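Long-range contacts in putative surface-anchored fimbrial subunit (Corynebacterium diphtheriae, PDB 3HR6), which probably polymerises as the major shaft subunit of a cell-wall-linked pilus, built from tandem Ig-like modules stabilised by isopeptide and disulfide bonds: residues K183-T188 against L276-T281; T217-Q222 against V234-A239. All blocks are in the same frame, centred on the assembly; numbering follows the deposited sequence. Where two conformers were deposited one is given.

Contact 1: K183-T188 against L276-T281; sequences KFEGFT and LPSNPT
Asn-279 turns the flat end of its side chain in against the backbone of Gly-186 and Phe-187. Its OD1 accepts the N-H of Phe-187 at 2.8 Å, although that donor stands above the amide plane, 37° out of it, and the bond is bent. With CG set beside its own backbone N (chi1 -70°), the amide lies over the CA of Gly-186, 3.4 Å from OD1. Glycine suits this place because a side chain here would run into the backbone of Ser-278 and Asn-279. The other end of the amide, ND2, is taken up by strand 229-236, so both ends of the group are used and its rotation is fixed.

The side chain of Thr-188 crosses that of Asn-279 obliquely. Its OG1 sits 2.9 Å from the carbonyl oxygen of Ser-278, but the hydroxyl has one proton and a second acceptor in Gln-235 OE1, and which of the two takes it is not settled; CD of Pro-280 packs nearby. In the backbone, Thr-188 and Leu-276 form an antiparallel hydrogen-bonded pair: Thr-188 N reaches Leu-276 O at 2.8 Å, nearly straight at 172°, and the return bond is equally straight. Pro-277 then turns the chain as the centre of an inverse gamma turn.

Toward solvent, CB of Glu-185 rests 3.5 Å from Pro-277 O, while its carboxylate forms a salt bridge with Arg-113. A water links the carbonyl of Glu-185 to the N-H of Asn-279, satisfying backbone groups that do not meet directly. The whole is the end of an antiparallel strand pair, where strand 268-276 leaves the sheet of an Ig-like pilin module and a side-chain amide takes over the bonding of its neighbour, strand 187-192.

Contact 2: T217-Q222 against V234-A239; sequences TDVSVQ and VQLAGA
Val-219 and Leu-236 lie side by side on one face of an antiparallel strand pair, pointing the same way, with Val-219 CG2 3.6 Å from Leu-236 CD2. The other methyl of Val-219, CG1, is anti to the backbone N (chi1 -170°) and meets CG1 of Val-234 at 3.6 Å, the two valines being set at a slant. Branched and aliphatic residues suit this face: Leu-236 and Val-234 also pack on Leu-252 and Val-254 of strand 251-259, and Ile-214 touches both Val-219 and Leu-236.

The backbones hold these side chains in step. Ser-220 and Gln-235 form a hydrogen-bonded pair on the other face, where the bond from Ser-220 N to Gln-235 O measures 2.9 Å and is nearly straight at 170°; the return bond is more bent. Gln-235 extends its amide beyond the pair to strand 187-192, as befits a long polar side chain on the more polar face.

Where strand 219-226 starts and strand 229-236 ends, Ala-237 N donates to the carbonyl of Asp-218 at 2.8 Å. The carboxylate of Asp-218 lies beside Gly-238 and Ala-239, its OD2 3.4 Å from Ala-239 CB and hydrogen-bonded to the hydroxyl of Thr-240. A water bridges OD1 and the N-H of Ala-239. Gly-238 has a positive phi, which favours glycine, and a CB there would collide with Asp-218 OD1. This is the open end of the beta hairpin of strands 219-226 and 229-236, where the second strand runs on into a short helix, within an Ig-like module of the pilin shaft.

How the contacts relate
Contact 2 is nested in the chain loop that contact 1 closes, and their centres lie about 10 Å apart. They share one sheet in which strand 187-192 runs between strands 229-236 and 268-276, while 219-226 pairs with the far side of 229-236. The join is direct: Leu-236 N sits 2.9 Å from Phe-187 O, a probable hydrogen bond. Asn-279 spans the two, as its ND2 lies 2.8 Å from Leu-236 O, probably hydrogen-bonded, and its OD1 approaches Gln-235 CG at 3.1 Å. Through Asn-279, the loop after strand 268-276 thus touches the hairpin as well as strand 187-192. Neither contact belongs to the calcium site, from which both lie apart.

Contact 1: K183-T188 against L276-T281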
loop_
_atom_site.group_PDB
_atom_site.type_symbol
_atom_site.label_atom_id
_atom_site.label_comp_id
_atom_site.label_asym_id
_atom_site.label_seq_id
_atom_site.Cartn_x
_atom_site.Cartn_y
_atom_site.Cartn_z
ATOM N N LYS A 183 23.029 5.196 -8.464
ATOM C CA LYS A 183 21.729 5.635 -8.969
ATOM C C LYS A 183 20.651 4.672 -8.548
ATOM O O LYS A 183 20.912 3.502 -8.270
ATOM C CB LYS A 183 21.770 5.736 -10.507
ATOM C CG LYS A 183 22.810 6.691 -11.013
ATOM C CD LYS A 183 22.265 8.100 -10.936
ATOM C CE LYS A 183 23.344 9.120 -11.147
ATOM N NZ LYS A 183 22.712 10.405 -11.552
ATOM N N PHE A 184 19.423 5.180 -8.464
ATOM C CA PHE A 184 18.298 4.336 -8.255
ATOM C C PHE A 184 18.174 3.391 -9.445
ATOM O O PHE A 184 18.387 3.800 -10.577
ATOM C CB PHE A 184 17.012 5.156 -8.088
ATOM C CG PHE A 184 16.878 5.788 -6.741
ATOM C CD1 PHE A 184 16.381 5.064 -5.690
ATOM C CD2 PHE A 184 17.250 7.108 -6.537
ATOM C CE1 PHE A 184 16.236 5.641 -4.439
ATOM C CE2 PHE A 184 17.128 7.689 -5.293
ATOM C CZ PHE A 184 16.609 6.961 -4.248
ATOM N N GLU A 185 17.823 2.133 -9.172
ATOM C CA GLU A 185 17.579 1.155 -10.237
ATOM C C GLU A 185 16.252 1.447 -10.911
ATOM O O GLU A 185 16.058 1.115 -12.086
ATOM C CB GLU A 185 17.440 -0.260 -9.694
ATOM C CG GLU A 185 18.630 -0.906 -9.063
ATOM C CD GLU A 185 18.199 -2.242 -8.494
ATOM O OE1 GLU A 185 17.521 -3.021 -9.205
ATOM O OE2 GLU A 185 18.484 -2.519 -7.328
ATOM N N GLY A 186 15.352 2.063 -10.157
ATOM C CA GLY A 186 14.007 2.347 -10.623
ATOM C C GLY A 186 13.242 2.820 -9.425
ATOM O O GLY A 186 13.788 2.866 -8.334
ATOM N N PHE A 187 11.975 3.172 -9.608
ATOM C CA PHE A 187 11.200 3.688 -8.497
ATOM C C PHE A 187 9.739 3.545 -8.860
ATOM O O PHE A 187 9.246 4.234 -9.751
ATOM C CB PHE A 187 11.575 5.140 -8.172
ATOM C CG PHE A 187 11.407 5.496 -6.714
ATOM C CD1 PHE A 187 12.393 5.203 -5.802
ATOM C CD2 PHE A 187 10.269 6.099 -6.259
ATOM C CE1 PHE A 187 12.268 5.540 -4.486
ATOM C CE2 PHE A 187 10.128 6.399 -4.896
ATOM C CZ PHE A 187 11.116 6.120 -4.038
ATOM N N THR A 188 9.104 2.560 -8.252
ATOM C CA THR A 188 7.725 2.258 -8.562
ATOM C C THR A 188 6.857 2.428 -7.315
ATOM O O THR A 188 7.234 1.988 -6.242
ATOM C CB THR A 188 7.604 0.822 -9.086
ATOM O OG1 THR A 188 8.307 0.707 -10.327
ATOM C CG2 THR A 188 6.132 0.429 -9.322
ATOM N N LEU A 276 8.703 0.306 -4.446
ATOM C CA LEU A 276 9.754 -0.619 -4.889
ATOM C C LEU A 276 10.851 0.153 -5.584
ATOM O O LEU A 276 10.579 0.894 -6.519
ATOM C CB LEU A 276 9.186 -1.626 -5.877
ATOM C CG LEU A 276 10.094 -2.771 -6.288
ATOM C CD1 LEU A 276 10.245 -3.747 -5.099
ATOM C CD2 LEU A 276 9.485 -3.496 -7.464
ATOM N N PRO A 277 12.109 -0.034 -5.165
ATOM C CA PRO A 277 13.236 0.683 -5.789
ATOM C C PRO A 277 13.729 -0.031 -7.073
ATOM O O PRO A 277 14.918 -0.307 -7.204
ATOM C CB PRO A 277 14.303 0.629 -4.697
ATOM C CG PRO A 277 14.043 -0.655 -4.013
ATOM C CD PRO A 277 12.534 -0.887 -4.044
ATOM N N SER A 278 12.802 -0.339 -7.964
ATOM C CA SER A 278 13.047 -1.127 -9.178
ATOM C C SER A 278 11.870 -0.883 -10.114
ATOM O O SER A 278 10.790 -0.532 -9.655
ATOM C CB SER A 278 13.126 -2.627 -8.833
ATOM O OG SER A 278 13.578 -3.371 -9.972
ATOM N N ASN A 279 12.076 -1.048 -11.424
ATOM C CA ASN A 279 11.043 -0.909 -12.420
ATOM C C ASN A 279 10.841 -2.279 -13.103
ATOM O O ASN A 279 11.464 -2.585 -14.124
ATOM C CB ASN A 279 11.437 0.152 -13.462
ATOM C CG ASN A 279 11.418 1.548 -12.909
ATOM O OD1 ASN A 279 10.903 1.782 -11.830
ATOM N ND2 ASN A 279 11.999 2.489 -13.640
ATOM N N PRO A 280 9.970 -3.112 -12.519
ATOM C CA PRO A 280 9.822 -4.449 -13.065
ATOM C C PRO A 280 9.298 -4.434 -14.496
ATOM O O PRO A 280 8.461 -3.595 -14.831
ATOM C CB PRO A 280 8.799 -5.117 -12.138
ATOM C CG PRO A 280 8.659 -4.263 -10.996
ATOM C CD PRO A 280 9.244 -2.938 -11.262
ATOM N N THR A 281 9.773 -5.379 -15.294
ATOM C CA THR A 281 9.325 -5.528 -16.685
ATOM C C THR A 281 7.938 -6.183 -16.730
ATOM O O THR A 281 7.196 -5.947 -17.665
ATOM C CB THR A 281 10.335 -6.323 -17.500
ATOM O OG1 THR A 281 10.712 -7.489 -16.771
ATOM C CG2 THR A 281 11.580 -5.507 -17.792
HETATM O O HOH W 1 14.692 -1.157 -12.532
HETATM O O HOH W 2 17.591 1.573 -6.335
HETATM O O HOH W 3 17.631 -0.968 -5.424
#

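Contact 2: T217-Q222 against V234-A239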
loop_
_atom_site.group_PDB
_atom_site.type_symbol
_atom_site.label_atom_id
_atom_site.label_comp_id
_atom_site.label_asym_id
_atom_site.label_seq_id
_atom_site.Cartn_x
_atom_site.Cartn_y
_atom_site.Cartn_z
ATOM N N THR A 217 6.984 12.293 -19.641
ATOM C CA THR A 217 7.686 11.253 -20.416
ATOM C C THR A 217 8.483 10.276 -19.529
ATOM O O THR A 217 8.701 9.133 -19.906
ATOM C CB THR A 217 8.593 11.836 -21.552
ATOM O OG1 THR A 217 9.765 12.480 -21.012
ATOM C CG2 THR A 217 7.806 12.824 -22.398
ATOM N N ASP A 218 8.875 10.728 -18.342
ATOM C CA ASP A 218 9.664 9.924 -17.424
ATOM C C ASP A 218 8.777 9.158 -16.462
ATOM O O ASP A 218 9.263 8.262 -15.763
ATOM C CB ASP A 218 10.591 10.819 -16.607
ATOM C CG ASP A 218 11.772 11.345 -17.425
ATOM O OD1 ASP A 218 12.015 10.783 -18.522
ATOM O OD2 ASP A 218 12.488 12.266 -16.949
ATOM N N VAL A 219 7.510 9.546 -16.387
ATOM C CA VAL A 219 6.578 8.939 -15.425
ATOM C C VAL A 219 5.569 8.107 -16.203
ATOM O O VAL A 219 4.905 8.622 -17.113
ATOM C CB VAL A 219 5.852 10.006 -14.577
ATOM C CG1 VAL A 219 5.098 9.352 -13.435
ATOM C CG2 VAL A 219 6.826 10.948 -13.995
ATOM N N SER A 220 5.532 6.814 -15.915
ATOM C CA SER A 220 4.607 5.861 -16.523
ATOM C C SER A 220 3.500 5.517 -15.534
ATOM O O SER A 220 3.735 4.893 -14.498
ATOM C CB SER A 220 5.352 4.573 -16.928
ATOM O OG SER A 220 4.437 3.603 -17.450
ATOM N N VAL A 221 2.287 5.947 -15.849
ATOM C CA VAL A 221 1.135 5.695 -15.013
ATOM C C VAL A 221 0.355 4.587 -15.708
ATOM O O VAL A 221 -0.030 4.738 -16.843
ATOM C CB VAL A 221 0.255 6.943 -14.865
ATOM C CG1 VAL A 221 -0.910 6.657 -13.945
ATOM C CG2 VAL A 221 1.071 8.127 -14.346
ATOM N N GLN A 222 0.162 3.450 -15.028
ATOM C CA GLN A 222 -0.512 2.304 -15.634
ATOM C C GLN A 222 -1.504 1.726 -14.630
ATOM O O GLN A 222 -1.329 1.845 -13.431
ATOM C CB GLN A 222 0.484 1.199 -16.008
ATOM C CG GLN A 222 1.639 1.597 -16.920
ATOM C CD GLN A 222 2.696 0.499 -16.970
ATOM O OE1 GLN A 222 3.406 0.248 -15.972
ATOM N NE2 GLN A 222 2.792 -0.177 -18.106
ATOM N N VAL A 234 2.797 3.686 -10.680
ATOM C CA VAL A 234 3.515 4.902 -11.102
ATOM C C VAL A 234 4.983 4.567 -11.056
ATOM O O VAL A 234 5.493 4.170 -10.029
ATOM C CB VAL A 234 3.239 6.066 -10.196
ATOM C CG1 VAL A 234 4.162 7.284 -10.615
ATOM C CG2 VAL A 234 1.736 6.427 -10.226
ATOM N N GLN A 235 5.661 4.781 -12.184
ATOM C CA GLN A 235 7.026 4.358 -12.297
ATOM C C GLN A 235 7.827 5.506 -12.823
ATOM O O GLN A 235 7.452 6.103 -13.829
ATOM C CB GLN A 235 7.042 3.225 -13.298
ATOM C CG GLN A 235 8.256 2.408 -13.320
ATOM C CD GLN A 235 7.970 1.024 -13.888
ATOM O OE1 GLN A 235 7.556 0.079 -13.161
ATOM N NE2 GLN A 235 8.168 0.902 -15.158
ATOM N N LEU A 236 8.954 5.775 -12.195
ATOM C CA LEU A 236 9.868 6.803 -12.666
ATOM C C LEU A 236 11.011 6.197 -13.469
ATOM O O LEU A 236 11.635 5.236 -13.061
ATOM C CB LEU A 236 10.454 7.614 -11.514
ATOM C CG LEU A 236 9.463 8.292 -10.584
ATOM C CD1 LEU A 236 10.198 8.918 -9.350
ATOM C CD2 LEU A 236 8.672 9.327 -11.357
ATOM N N ALA A 237 11.323 6.832 -14.578
ATOM C CA ALA A 237 12.409 6.374 -15.449
ATOM C C ALA A 237 13.101 7.583 -16.077
ATOM O O ALA A 237 12.799 8.717 -15.717
ATOM C CB ALA A 237 11.868 5.427 -16.505
ATOM N N GLY A 238 14.016 7.346 -17.007
ATOM C CA GLY A 238 14.601 8.440 -17.787
ATOM C C GLY A 238 15.346 9.457 -16.939
ATOM O O GLY A 238 15.934 9.088 -15.928
ATOM N N ALA A 239 15.286 10.732 -17.335
ATOM C CA ALA A 239 16.059 11.813 -16.675
ATOM C C ALA A 239 15.681 11.874 -15.194
ATOM O O ALA A 239 16.541 11.981 -14.318
ATOM C CB ALA A 239 15.791 13.165 -17.337
HETATM O O HOH W 4 13.603 12.441 -19.572
#